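Side-chain contact in protease Do-like 8, chloroplastic (Arabidopsis thaliana, PDB 4IC6), which is probably a serine protease of the Deg/HtrA type that cleaves proteins in the chloroplast thylakoids: residues A106-G109 against V110-F114. The protein carries 1 engineered substitution. Residues are numbered along the deposited sequence; the frame is centred on the assembly and turned at random.
Sequences ASDG and VQKNF
Ala106 N donates to Val110 O at 3.2 Å in a nearly straight bond (172° at the hydrogen), reaching the carbonyl from above its plane; this is the firm part of the contact. Within the loop, Gly109 N bonds to Ala106 O at 3.0 Å and closes a type I turn from Ala106 to Gly109. Gly109, the last residue of the turn, has a positive phi (83°), where a side chain would press on the preceding carbonyl oxygen. Together the two bonds make a 3:5 beta hairpin, type I turn plus G1 bulge, between antiparallel strands 98-105 and 111-122 at the rim of the N-terminal barrel of the trypsin-like domain, away from the predicted charge relay residues. Ladder bonds between Lys112 and Ile104 carry the pairing onward. Ala106 touches Leu138, and its CB lies 4.1 Å from Lys112 CD. The solvent side is looser. Asp108 holds its carboxylate between its own backbone N and carbonyl carbon (chi1 55°); OD1 takes a weak bond from Val110 N at 3.5 Å and lies 4.0 Å from Val110 CG2. Lys112, bent at chi2, comes toward Asp108 from the opposite direction; a salt bridge is likely, but the modelled ends are too close and their places doubtful.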
# COMPACT_ATOMS: atom_id res chain seq x y z
N ALA A 106 -41.26 8.73 7.07
CA ALA A 106 -42.64 9.22 7.09
C ALA A 106 -42.70 10.64 7.65
O ALA A 106 -41.70 11.18 8.12
CB ALA A 106 -43.52 8.29 7.89
N SER A 107 -43.89 11.23 7.60
CA SER A 107 -44.10 12.60 8.08
C SER A 107 -43.91 12.74 9.59
O SER A 107 -43.59 13.83 10.08
CB SER A 107 -45.48 13.09 7.67
N ASP A 108 -44.10 11.65 10.33
CA ASP A 108 -43.88 11.68 11.77
C ASP A 108 -42.39 11.67 12.13
O ASP A 108 -42.02 11.67 13.30
CB ASP A 108 -44.62 10.54 12.47
CG ASP A 108 -44.28 9.17 11.91
OD1 ASP A 108 -43.50 9.11 10.94
OD2 ASP A 108 -44.80 8.16 12.43
N GLY A 109 -41.53 11.65 11.11
CA GLY A 109 -40.10 11.73 11.33
C GLY A 109 -39.39 10.43 11.68
O GLY A 109 -38.21 10.44 12.01
N VAL A 110 -40.10 9.30 11.62
CA VAL A 110 -39.42 8.03 11.84
C VAL A 110 -39.42 7.22 10.54
O VAL A 110 -40.36 7.28 9.75
CB VAL A 110 -40.05 7.23 13.01
CG1 VAL A 110 -40.57 8.17 14.09
CG2 VAL A 110 -41.17 6.31 12.51
N GLN A 111 -38.34 6.48 10.31
CA GLN A 111 -38.33 5.63 9.13
C GLN A 111 -39.04 4.29 9.35
O GLN A 111 -38.79 3.58 10.32
CB GLN A 111 -36.91 5.45 8.60
CG GLN A 111 -36.34 6.74 8.06
CD GLN A 111 -35.04 6.55 7.33
OE1 GLN A 111 -34.85 5.57 6.61
NE2 GLN A 111 -34.11 7.48 7.53
N LYS A 112 -39.95 3.99 8.43
CA LYS A 112 -40.74 2.76 8.47
C LYS A 112 -40.17 1.73 7.49
O LYS A 112 -39.66 2.10 6.43
CB LYS A 112 -42.20 3.06 8.15
CG LYS A 112 -43.11 3.25 9.38
CD LYS A 112 -43.20 4.71 9.87
CE LYS A 112 -44.29 4.85 10.94
NZ LYS A 112 -44.22 6.13 11.72
N ASN A 113 -40.26 0.45 7.83
CA ASN A 113 -39.60 -0.62 7.06
C ASN A 113 -40.52 -1.39 6.10
O ASN A 113 -41.65 -1.73 6.46
CB ASN A 113 -38.90 -1.59 8.03
CG ASN A 113 -38.03 -2.60 7.32
OD1 ASN A 113 -37.01 -2.26 6.72
ND2 ASN A 113 -38.41 -3.88 7.41
N PHE A 114 -40.03 -1.68 4.90
CA PHE A 114 -40.81 -2.42 3.88
C PHE A 114 -39.98 -3.44 3.13
O PHE A 114 -38.79 -3.23 2.89
CB PHE A 114 -41.42 -1.45 2.86
CG PHE A 114 -42.39 -0.49 3.45
CD1 PHE A 114 -43.71 -0.86 3.65
CD2 PHE A 114 -41.98 0.77 3.85
CE1 PHE A 114 -44.61 0.02 4.21
CE2 PHE A 114 -42.88 1.66 4.42
CZ PHE A 114 -44.20 1.28 4.60